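Local coordinates for protein vascular endothelial cadherin (Gallus gallus, PDB 3PPE) that mediates calcium-dependent, homophilic adhesion between endothelial cells and helps couple actin to their junctions, here represented by its two outermost extracellular cadherin domains, at residues W4-I9 with K89-V94; E38-N43 with E68-A73; Q106-G111 with T196-L201; Y144-G149 with Y176-K181. All blocks are in the same frame, centred on the assembly; numbering follows the deposited sequence.

Contact 1: W4-I9 with K89-V94; sequences WNRMHI and KFIIKV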
# COMPACT_ATOMS: atom_id res chain seq x y z
N TRP A 4 11.01 -8.99 -6.27
CA TRP A 4 10.50 -7.63 -6.38
C TRP A 4 9.17 -7.56 -7.17
O TRP A 4 8.45 -6.59 -7.05
CB TRP A 4 11.56 -6.72 -7.01
CG TRP A 4 12.68 -6.33 -6.09
CD1 TRP A 4 13.99 -6.75 -6.17
CD2 TRP A 4 12.61 -5.44 -4.97
NE1 TRP A 4 14.73 -6.16 -5.16
CE2 TRP A 4 13.90 -5.36 -4.40
CE3 TRP A 4 11.57 -4.69 -4.38
CZ2 TRP A 4 14.20 -4.57 -3.28
CZ3 TRP A 4 11.87 -3.90 -3.25
CH2 TRP A 4 13.17 -3.86 -2.72
N ASN A 5 8.87 -8.57 -7.99
CA ASN A 5 7.62 -8.58 -8.78
C ASN A 5 6.41 -9.09 -8.00
O ASN A 5 5.84 -10.12 -8.32
CB ASN A 5 7.78 -9.32 -10.12
CG ASN A 5 8.14 -10.78 -9.93
OD1 ASN A 5 8.86 -11.16 -8.98
ND2 ASN A 5 7.65 -11.63 -10.84
N ARG A 6 6.06 -8.34 -6.97
CA ARG A 6 5.05 -8.69 -6.01
C ARG A 6 4.32 -7.42 -5.57
O ARG A 6 4.93 -6.35 -5.48
CB ARG A 6 5.71 -9.26 -4.75
CG ARG A 6 6.39 -10.60 -4.89
CD ARG A 6 5.37 -11.76 -4.89
NE ARG A 6 6.02 -13.06 -5.06
CZ ARG A 6 6.44 -13.57 -6.22
NH1 ARG A 6 6.29 -12.89 -7.37
NH2 ARG A 6 7.00 -14.78 -6.24
N MET A 7 3.04 -7.57 -5.29
CA MET A 7 2.26 -6.54 -4.60
C MET A 7 1.63 -7.25 -3.41
O MET A 7 1.48 -8.47 -3.42
CB MET A 7 1.17 -5.96 -5.50
CG MET A 7 1.70 -5.29 -6.78
SD MET A 7 0.42 -4.44 -7.66
CE MET A 7 1.36 -3.92 -9.10
N HIS A 8 1.28 -6.48 -2.37
CA HIS A 8 0.72 -7.05 -1.14
C HIS A 8 -0.45 -6.20 -0.77
O HIS A 8 -0.39 -4.98 -0.82
CB HIS A 8 1.74 -7.04 0.03
CG HIS A 8 3.01 -7.75 -0.31
ND1 HIS A 8 4.03 -7.13 -1.00
CD2 HIS A 8 3.39 -9.04 -0.14
CE1 HIS A 8 5.00 -8.00 -1.23
NE2 HIS A 8 4.63 -9.17 -0.72
N ILE A 9 -1.51 -6.90 -0.42
CA ILE A 9 -2.72 -6.26 0.10
C ILE A 9 -3.26 -7.09 1.27
O ILE A 9 -3.33 -8.30 1.21
CB ILE A 9 -3.80 -6.04 -1.00
CG1 ILE A 9 -5.09 -5.48 -0.38
CG2 ILE A 9 -4.04 -7.32 -1.84
CD1 ILE A 9 -6.09 -4.89 -1.36
N LYS A 89 5.06 -10.95 -15.66
CA LYS A 89 4.35 -11.69 -14.62
C LYS A 89 4.64 -11.16 -13.21
O LYS A 89 5.77 -10.85 -12.86
CB LYS A 89 4.76 -13.18 -14.65
CG LYS A 89 4.33 -13.96 -15.89
CD LYS A 89 4.66 -15.47 -15.70
CE LYS A 89 5.99 -15.90 -16.32
NZ LYS A 89 5.87 -16.70 -17.63
N PHE A 90 3.61 -11.15 -12.36
CA PHE A 90 3.76 -10.73 -10.99
C PHE A 90 2.72 -11.42 -10.13
O PHE A 90 1.76 -12.02 -10.65
CB PHE A 90 3.73 -9.18 -10.85
CG PHE A 90 2.38 -8.53 -11.13
CD1 PHE A 90 1.94 -8.31 -12.43
CD2 PHE A 90 1.58 -8.11 -10.07
CE1 PHE A 90 0.70 -7.71 -12.69
CE2 PHE A 90 0.35 -7.51 -10.29
CZ PHE A 90 -0.12 -7.32 -11.61
N ILE A 91 2.90 -11.35 -8.82
CA ILE A 91 1.94 -11.95 -7.91
C ILE A 91 1.43 -10.88 -6.97
O ILE A 91 2.21 -10.08 -6.44
CB ILE A 91 2.56 -13.17 -7.15
CG1 ILE A 91 2.77 -14.33 -8.15
CG2 ILE A 91 1.69 -13.59 -5.94
CD1 ILE A 91 3.67 -15.56 -7.65
N ILE A 92 0.11 -10.84 -6.81
CA ILE A 92 -0.51 -10.05 -5.76
C ILE A 92 -0.69 -11.02 -4.57
O ILE A 92 -1.44 -11.99 -4.68
CB ILE A 92 -1.89 -9.45 -6.21
CG1 ILE A 92 -1.72 -8.39 -7.34
CG2 ILE A 92 -2.55 -8.79 -4.98
CD1 ILE A 92 -3.06 -7.95 -7.97
N LYS A 93 -0.00 -10.75 -3.47
CA LYS A 93 -0.03 -11.59 -2.25
C LYS A 93 -1.04 -11.01 -1.29
O LYS A 93 -1.04 -9.80 -1.08
CB LYS A 93 1.34 -11.54 -1.57
CG LYS A 93 2.43 -12.25 -2.34
CD LYS A 93 2.61 -13.69 -1.86
CE LYS A 93 3.63 -14.46 -2.71
NZ LYS A 93 3.65 -15.90 -2.31
N VAL A 94 -1.91 -11.84 -0.70
CA VAL A 94 -2.89 -11.35 0.31
C VAL A 94 -2.22 -11.58 1.67
O VAL A 94 -1.95 -12.72 2.04
CB VAL A 94 -4.26 -12.10 0.23
CG1 VAL A 94 -5.32 -11.51 1.24
CG2 VAL A 94 -4.83 -12.04 -1.24
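N5 and K89 begin the pairing: ND2 of N5 donates to K89 O at 2.9 Å, almost straight and in its own amide plane, though it meets the carbonyl from above. Four backbone bonds then hold the strands parallel, the shortest from K93 N to M7 O at 2.7 Å. N5 O takes two donors from opposite faces of its plane: I91 N, and NH1 of R6, where R6 NH1 to N5 O is 3.0 Å. A bend at chi2 (-78°) folds R6 back to that oxygen and lays one guanidinium face over CD1 of I91; both residues are partly exposed, and a long cation can cover an apolar neighbour yet reach solvent. On the same side of the sheet CD2 of H8 rests on CB of K93 at 3.5 Å, and the ammonium of K93 forms a salt bridge with E68. Such parallel pairing of the first and last strands belongs to the cadherin beta-sandwich, here the EC1 domain. The other side faces the core, where long apolar M7 suits its place: SD lies 5.1 Å from the F90 ring centroid in an oblique Met-aromatic contact, with CE 3.9 Å from F90 CE2. M7 also packs on V21 and I55. F90 meets the ring of W4 of the second subunit, and NE1 of this chain's own W4 is hydrogen-bonded to S88 OG of that subunit, in the domain-swapped adhesive interface. V94 touches E11, a calcium ligand.

Contact 2: E38-N43 with E68-A73; sequences EGESAN and EYELTA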
# COMPACT_ATOMS: atom_id res chain seq x y z
N GLU A 38 -3.93 -8.97 -17.05
CA GLU A 38 -4.66 -10.18 -17.29
C GLU A 38 -4.29 -11.10 -16.14
O GLU A 38 -3.38 -10.79 -15.40
CB GLU A 38 -4.23 -10.83 -18.61
CG GLU A 38 -2.84 -11.40 -18.57
CD GLU A 38 -2.41 -12.12 -19.86
OE1 GLU A 38 -2.87 -13.25 -20.12
OE2 GLU A 38 -1.57 -11.56 -20.59
N GLY A 39 -5.01 -12.21 -16.01
CA GLY A 39 -4.64 -13.26 -15.06
C GLY A 39 -5.72 -13.40 -14.00
O GLY A 39 -6.89 -13.03 -14.23
N GLU A 40 -5.33 -13.90 -12.82
CA GLU A 40 -6.31 -14.32 -11.80
C GLU A 40 -7.06 -13.14 -11.18
O GLU A 40 -6.46 -12.30 -10.51
CB GLU A 40 -5.64 -15.16 -10.70
CG GLU A 40 -5.10 -16.50 -11.20
CD GLU A 40 -4.56 -17.34 -10.02
OE1 GLU A 40 -5.20 -18.37 -9.69
OE2 GLU A 40 -3.57 -16.93 -9.42
N SER A 41 -8.37 -13.10 -11.45
CA SER A 41 -9.27 -12.00 -11.05
C SER A 41 -8.81 -10.63 -11.55
O SER A 41 -9.20 -9.62 -10.99
CB SER A 41 -9.46 -11.99 -9.50
OG SER A 41 -10.02 -13.24 -9.08
N ALA A 42 -7.98 -10.61 -12.61
CA ALA A 42 -7.63 -9.34 -13.29
C ALA A 42 -8.89 -8.73 -13.90
O ALA A 42 -9.66 -9.45 -14.56
CB ALA A 42 -6.59 -9.57 -14.38
N ASN A 43 -9.09 -7.43 -13.71
CA ASN A 43 -10.22 -6.71 -14.32
C ASN A 43 -11.60 -7.02 -13.68
O ASN A 43 -12.61 -6.46 -14.12
CB ASN A 43 -10.26 -6.88 -15.87
CG ASN A 43 -8.93 -6.58 -16.51
OD1 ASN A 43 -8.46 -5.43 -16.45
ND2 ASN A 43 -8.27 -7.60 -17.05
N GLU A 68 -3.08 -15.77 -2.81
CA GLU A 68 -2.31 -14.98 -3.79
C GLU A 68 -2.90 -15.15 -5.19
O GLU A 68 -3.67 -16.08 -5.43
CB GLU A 68 -0.81 -15.32 -3.75
CG GLU A 68 -0.51 -16.70 -4.25
CD GLU A 68 0.99 -17.04 -4.21
OE1 GLU A 68 1.62 -16.84 -3.13
OE2 GLU A 68 1.51 -17.54 -5.23
N TYR A 69 -2.56 -14.21 -6.08
CA TYR A 69 -3.11 -14.11 -7.43
C TYR A 69 -1.95 -13.84 -8.40
O TYR A 69 -1.18 -12.92 -8.18
CB TYR A 69 -4.12 -12.95 -7.54
CG TYR A 69 -5.35 -13.07 -6.64
CD1 TYR A 69 -5.31 -12.70 -5.29
CD2 TYR A 69 -6.54 -13.56 -7.15
CE1 TYR A 69 -6.47 -12.83 -4.45
CE2 TYR A 69 -7.67 -13.68 -6.34
CZ TYR A 69 -7.63 -13.31 -5.00
OH TYR A 69 -8.77 -13.45 -4.21
N GLU A 70 -1.87 -14.65 -9.45
CA GLU A 70 -0.87 -14.55 -10.52
C GLU A 70 -1.43 -13.69 -11.65
O GLU A 70 -2.46 -14.01 -12.24
CB GLU A 70 -0.51 -15.96 -11.04
CG GLU A 70 0.00 -16.88 -9.90
CD GLU A 70 0.71 -18.15 -10.36
OE1 GLU A 70 0.26 -18.74 -11.36
OE2 GLU A 70 1.73 -18.56 -9.70
N LEU A 71 -0.78 -12.57 -11.92
CA LEU A 71 -1.23 -11.71 -13.00
C LEU A 71 -0.08 -11.39 -13.96
O LEU A 71 1.08 -11.67 -13.67
CB LEU A 71 -1.84 -10.41 -12.44
CG LEU A 71 -3.26 -10.41 -11.84
CD1 LEU A 71 -3.29 -11.02 -10.41
CD2 LEU A 71 -3.69 -8.97 -11.74
N THR A 72 -0.42 -10.79 -15.10
CA THR A 72 0.58 -10.38 -16.07
C THR A 72 0.27 -8.97 -16.49
O THR A 72 -0.88 -8.64 -16.78
CB THR A 72 0.62 -11.32 -17.31
OG1 THR A 72 0.95 -12.63 -16.86
CG2 THR A 72 1.71 -10.88 -18.30
N ALA A 73 1.31 -8.13 -16.49
CA ALA A 73 1.18 -6.74 -16.84
C ALA A 73 1.64 -6.49 -18.28
O ALA A 73 2.58 -7.12 -18.76
CB ALA A 73 1.97 -5.88 -15.83
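E38 and T72 form a hydrogen-bonded antiparallel pair, E38 N reaching T72 O at 3.1 Å and T72 N reaching E38 O at 3.0 Å. Two residues on, E40 N gives E70 O an almost straight bond (176°). E40 then pairs a second time, through its side chain: with the chain extended beyond CG (chi2 -175°), OE2 accepts from E70 N at 2.8 Å on its anti lone pair, standing in for a strand carbonyl just where the backbone turns off. OE1 forms a salt bridge with K66, so glutamate suits both duties. With an alanine here, E70 N would probably lose its acceptor and K66 its carboxylate mate. The turn is type II, G39 to A42, closed by A42 N to G39 O; the backbone angles of G39 call for glycine. Carbon contacts are fewer: the aliphatic CG of E38 runs alongside T72 CB at 3.7 Å, and the small A42 lets its CB meet L71 CD2 at 4.0 Å. In the EC1 sandwich, strand 33-39 is the sheet's outermost on this side, while strand 68-77 lies between it and strand 82-95; L71 packs on I37 and F90, and the Y69 ring meets F46 edge-to-face.

Contact 3: Q106-G111 with T196-L201; sequences QKIFNG and TVIIRL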
# COMPACT_ATOMS: atom_id res chain seq x y z
N GLN A 106 -11.32 -33.17 16.22
CA GLN A 106 -12.38 -34.12 16.59
C GLN A 106 -13.10 -33.47 17.75
O GLN A 106 -12.47 -32.78 18.56
CB GLN A 106 -11.84 -35.48 17.14
CG GLN A 106 -10.90 -36.22 16.22
CD GLN A 106 -10.21 -37.39 16.83
OE1 GLN A 106 -10.68 -38.01 17.83
NE2 GLN A 106 -9.11 -37.75 16.23
N LYS A 107 -14.39 -33.72 17.85
CA LYS A 107 -15.19 -33.34 19.01
C LYS A 107 -14.77 -34.05 20.31
O LYS A 107 -14.72 -33.43 21.37
CB LYS A 107 -16.64 -33.71 18.72
CG LYS A 107 -17.63 -33.13 19.73
CD LYS A 107 -17.80 -31.60 19.56
CE LYS A 107 -19.13 -31.18 20.19
NZ LYS A 107 -19.19 -29.70 20.44
N ILE A 108 -14.53 -35.36 20.21
CA ILE A 108 -14.13 -36.22 21.30
C ILE A 108 -12.85 -37.01 20.90
O ILE A 108 -12.79 -37.69 19.86
CB ILE A 108 -15.28 -37.18 21.72
CG1 ILE A 108 -16.56 -36.39 22.11
CG2 ILE A 108 -14.82 -38.11 22.85
CD1 ILE A 108 -17.74 -37.31 22.49
N PHE A 109 -11.82 -36.86 21.73
CA PHE A 109 -10.64 -37.72 21.70
C PHE A 109 -10.71 -38.80 22.79
O PHE A 109 -11.32 -38.62 23.83
CB PHE A 109 -9.36 -36.88 21.90
CG PHE A 109 -9.19 -35.76 20.91
CD1 PHE A 109 -9.82 -34.51 21.10
CD2 PHE A 109 -8.35 -35.93 19.81
CE1 PHE A 109 -9.62 -33.46 20.17
CE2 PHE A 109 -8.12 -34.90 18.93
CZ PHE A 109 -8.76 -33.67 19.08
N ASN A 110 -10.05 -39.92 22.55
CA ASN A 110 -10.05 -41.02 23.50
C ASN A 110 -8.63 -41.42 23.79
O ASN A 110 -7.78 -41.46 22.88
CB ASN A 110 -10.82 -42.23 22.92
CG ASN A 110 -12.28 -41.96 22.75
OD1 ASN A 110 -13.05 -42.08 23.69
ND2 ASN A 110 -12.67 -41.55 21.56
N GLY A 111 -8.33 -41.70 25.06
CA GLY A 111 -7.08 -42.35 25.39
C GLY A 111 -7.20 -43.23 26.60
O GLY A 111 -8.24 -43.33 27.23
N THR A 196 -13.50 -32.66 24.16
CA THR A 196 -13.50 -33.57 25.31
C THR A 196 -12.51 -34.67 25.06
O THR A 196 -12.39 -35.18 23.93
CB THR A 196 -14.93 -34.20 25.50
OG1 THR A 196 -15.89 -33.15 25.63
CG2 THR A 196 -15.05 -35.08 26.73
N VAL A 197 -11.82 -35.06 26.13
CA VAL A 197 -10.96 -36.21 26.13
C VAL A 197 -11.49 -37.19 27.16
O VAL A 197 -11.56 -36.87 28.33
CB VAL A 197 -9.49 -35.89 26.47
CG1 VAL A 197 -8.60 -37.04 26.05
CG2 VAL A 197 -9.04 -34.60 25.77
N ILE A 198 -11.84 -38.37 26.69
CA ILE A 198 -12.20 -39.47 27.57
C ILE A 198 -10.95 -40.31 27.77
O ILE A 198 -10.38 -40.85 26.82
CB ILE A 198 -13.35 -40.30 26.99
CG1 ILE A 198 -14.59 -39.40 26.87
CG2 ILE A 198 -13.66 -41.50 27.90
CD1 ILE A 198 -15.57 -39.94 25.82
N ILE A 199 -10.50 -40.37 29.02
CA ILE A 199 -9.29 -41.09 29.37
C ILE A 199 -9.68 -42.24 30.31
O ILE A 199 -10.13 -42.02 31.44
CB ILE A 199 -8.30 -40.18 30.07
CG1 ILE A 199 -7.81 -39.10 29.09
CG2 ILE A 199 -7.10 -41.02 30.63
CD1 ILE A 199 -7.26 -37.90 29.74
N ARG A 200 -9.51 -43.46 29.83
CA ARG A 200 -9.81 -44.64 30.63
C ARG A 200 -8.56 -45.06 31.39
O ARG A 200 -7.47 -45.08 30.84
CB ARG A 200 -10.24 -45.79 29.71
CG ARG A 200 -11.61 -45.62 29.13
CD ARG A 200 -11.87 -46.58 27.99
NE ARG A 200 -11.00 -47.76 28.03
CZ ARG A 200 -10.04 -48.02 27.14
NH1 ARG A 200 -9.83 -47.21 26.13
NH2 ARG A 200 -9.29 -49.11 27.28
N LEU A 201 -8.73 -45.43 32.66
CA LEU A 201 -7.66 -46.01 33.46
C LEU A 201 -7.75 -47.52 33.33
O LEU A 201 -8.81 -48.11 33.55
CB LEU A 201 -7.80 -45.59 34.93
CG LEU A 201 -7.20 -44.25 35.35
CD1 LEU A 201 -5.69 -44.37 35.53
CD2 LEU A 201 -7.44 -43.15 34.35
O HOH W 1 -16.66 -32.36 22.96
O HOH W 2 -11.40 -43.83 25.93
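F109 and T196 meet where the edge strand 108-114 of the EC2 domain runs parallel to the last strand, 194-202, the first-to-last pairing of the cadherin beta-sandwich. Five backbone hydrogen bonds join them, from T196 N to K107 O at one end to R200 N to G111 O at the other; between these, F109 N reaches T196 O at 2.8 Å.

F109 can be followed outward. Its CB touches CG1 of V197, the neighbour on the same face of the sheet, at 4.2 Å. CG stands anti to the carbonyl carbon, beside the backbone N (chi1 -56°), which brings the near edge of the ring back toward the partner strand: CD1 lies 3.9 Å from T196 O, and that oxygen sits in the ring plane. Over the centre of one ring face lies CB of Q106, 4.0 Å above it. Beyond, the side chain packs on V126 of strand 122-129 in the facing sheet, so a large aromatic fills space between the two layers, and V197 reaches the same valine.

The opposite face of the strand pair is more open to solvent. I108 CG2 touches I198 CD1 at 3.6 Å, a small apolar patch made by branched residues well suited to strands. N110, a predicted but here sugarless glycosylation site, lies alongside with OD1 3.8 Å from I198 CB; its polar amide suits an exposed position. At the start of the pairing a water clips K107 to T196: it donates to K107 O at 2.7 Å and is hydrogen-bonded to T196 OG1 at 2.9 Å.

Contact 4: Y144-G149 with Y176-K181; sequences YQIIKG and YEIIVK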
# COMPACT_ATOMS: atom_id res chain seq x y z
N TYR A 144 -2.53 -24.87 24.37
CA TYR A 144 -3.59 -25.73 24.89
C TYR A 144 -3.69 -25.57 26.41
O TYR A 144 -2.68 -25.39 27.07
CB TYR A 144 -3.24 -27.20 24.59
CG TYR A 144 -3.17 -27.55 23.11
CD1 TYR A 144 -1.97 -27.43 22.41
CD2 TYR A 144 -4.30 -27.98 22.42
CE1 TYR A 144 -1.89 -27.75 21.03
CE2 TYR A 144 -4.23 -28.32 21.01
CZ TYR A 144 -3.03 -28.22 20.36
OH TYR A 144 -2.94 -28.52 19.03
N GLN A 145 -4.91 -25.70 26.95
CA GLN A 145 -5.14 -25.64 28.37
C GLN A 145 -6.20 -26.72 28.69
O GLN A 145 -7.11 -26.96 27.90
CB GLN A 145 -5.63 -24.20 28.70
CG GLN A 145 -6.00 -23.90 30.14
CD GLN A 145 -6.56 -22.44 30.33
OE1 GLN A 145 -6.84 -21.70 29.35
NE2 GLN A 145 -6.77 -22.06 31.60
N ILE A 146 -6.06 -27.40 29.82
CA ILE A 146 -7.16 -28.22 30.33
C ILE A 146 -8.00 -27.32 31.25
O ILE A 146 -7.47 -26.69 32.17
CB ILE A 146 -6.67 -29.48 31.08
CG1 ILE A 146 -5.92 -30.41 30.10
CG2 ILE A 146 -7.89 -30.24 31.74
CD1 ILE A 146 -5.31 -31.59 30.81
N ILE A 147 -9.30 -27.23 30.96
CA ILE A 147 -10.15 -26.30 31.69
C ILE A 147 -11.14 -27.07 32.60
O ILE A 147 -11.87 -26.48 33.40
CB ILE A 147 -10.91 -25.30 30.73
CG1 ILE A 147 -11.82 -26.03 29.76
CG2 ILE A 147 -9.92 -24.36 29.95
CD1 ILE A 147 -12.62 -25.03 28.85
N LYS A 148 -11.20 -28.39 32.44
CA LYS A 148 -11.91 -29.25 33.39
C LYS A 148 -11.11 -30.52 33.55
O LYS A 148 -10.85 -31.19 32.56
CB LYS A 148 -13.35 -29.55 32.92
CG LYS A 148 -14.12 -30.56 33.81
CD LYS A 148 -15.58 -30.79 33.32
CE LYS A 148 -15.75 -32.09 32.48
NZ LYS A 148 -16.00 -33.39 33.25
N GLY A 149 -10.71 -30.85 34.79
CA GLY A 149 -9.87 -32.07 35.02
C GLY A 149 -8.37 -31.84 35.12
O GLY A 149 -7.57 -32.78 35.07
N TYR A 176 -11.95 -40.71 32.93
CA TYR A 176 -12.07 -39.27 33.16
C TYR A 176 -12.59 -38.64 31.90
O TYR A 176 -12.22 -39.03 30.80
CB TYR A 176 -10.73 -38.67 33.51
CG TYR A 176 -10.27 -39.08 34.88
CD1 TYR A 176 -9.63 -40.32 35.09
CD2 TYR A 176 -10.50 -38.25 35.98
CE1 TYR A 176 -9.19 -40.69 36.37
CE2 TYR A 176 -10.08 -38.59 37.23
CZ TYR A 176 -9.45 -39.80 37.44
OH TYR A 176 -9.06 -40.08 38.72
N GLU A 177 -13.43 -37.64 32.06
CA GLU A 177 -13.83 -36.87 30.93
C GLU A 177 -13.31 -35.47 31.17
O GLU A 177 -13.78 -34.76 32.06
CB GLU A 177 -15.34 -36.90 30.79
CG GLU A 177 -15.87 -35.80 29.92
CD GLU A 177 -17.36 -35.93 29.63
OE1 GLU A 177 -17.85 -37.07 29.42
OE2 GLU A 177 -18.02 -34.87 29.61
N ILE A 178 -12.26 -35.10 30.44
CA ILE A 178 -11.66 -33.80 30.66
C ILE A 178 -11.96 -32.86 29.46
O ILE A 178 -12.23 -33.31 28.35
CB ILE A 178 -10.12 -33.90 30.98
CG1 ILE A 178 -9.38 -34.26 29.71
CG2 ILE A 178 -9.84 -34.89 32.20
CD1 ILE A 178 -7.84 -34.08 29.75
N ILE A 179 -11.92 -31.57 29.70
CA ILE A 179 -12.20 -30.59 28.65
C ILE A 179 -10.94 -29.81 28.34
O ILE A 179 -10.27 -29.28 29.25
CB ILE A 179 -13.32 -29.59 29.05
CG1 ILE A 179 -14.57 -30.33 29.57
CG2 ILE A 179 -13.68 -28.66 27.87
CD1 ILE A 179 -15.23 -31.28 28.56
N VAL A 180 -10.59 -29.77 27.05
CA VAL A 180 -9.41 -29.05 26.63
C VAL A 180 -9.85 -27.83 25.80
O VAL A 180 -10.93 -27.83 25.19
CB VAL A 180 -8.39 -30.02 25.90
CG1 VAL A 180 -8.97 -30.58 24.60
CG2 VAL A 180 -7.01 -29.36 25.68
N LYS A 181 -9.05 -26.78 25.81
CA LYS A 181 -9.35 -25.59 25.06
C LYS A 181 -8.06 -25.19 24.34
O LYS A 181 -6.94 -25.31 24.90
CB LYS A 181 -9.78 -24.46 26.02
CG LYS A 181 -10.28 -23.17 25.30
CD LYS A 181 -10.93 -22.17 26.28
CE LYS A 181 -11.91 -21.22 25.52
NZ LYS A 181 -12.29 -20.03 26.42
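Y144 brings the flat group of this contact, its ring set at a slant to K181 O. Y144 CA passes 3.4 Å from K181 O in a CA-H...O contact, while the phenol OH is hydrogen-bonded to A128 N, so tyrosine serves with an apolar ring and a polar tip. Q145 and K181 exchange two backbone bonds. Next comes a classic beta bulge: I147 and K148 both face I179, whose O accepts from I147 N at 2.8 Å and only weakly from K148 N. I147 turns outward, with CG2 3.9 Å from K181 CB. The side chain of K148 bends at chi3 (100°), which lets NZ reach E177 O at 2.9 Å; the E177 carboxylate is near but beyond salt-bridge range. Inward, I178 places CG1 between its backbone N and carbonyl carbon (chi1 72°), sending CD1 across to I146 CD1 at 3.7 Å. Its CG2 packs on G149 CA at 4.0 Å, and a CB on G149 would collide with that methyl. Replacing I178 by alanine would probably open a gap beside I146 and leave G149 without its covering methyl. Strand 142-148 is one of the two outermost strands of its sheet in EC2, and strand 175-184 separates it from strand 194-202; across the sandwich, I146 and I178 press on F153 of the opposing sheet, and I178 also touches V197.

How the contacts relate
Contacts 1 and 3 are the same structural theme in EC1 and EC2, each pairing a domain's first strand with its last in parallel; contacts 2 and 4 are the antiparallel pairings at the other side of the same sheets. Within each domain the two contacts share neighbouring strands, with centres 10 Å apart: a probable backbone bond joins I92 to Y69, and another I178 to V197. Contacts 1 and 3, by contrast, lie about 45 Å apart between centres. Contact 2 is a surface contact, rich in glutamates; the others are partly buried. Contact 1 carries most of the reach to the second subunit; contact 2 touches it only at A73, and contacts 3 and 4 not at all.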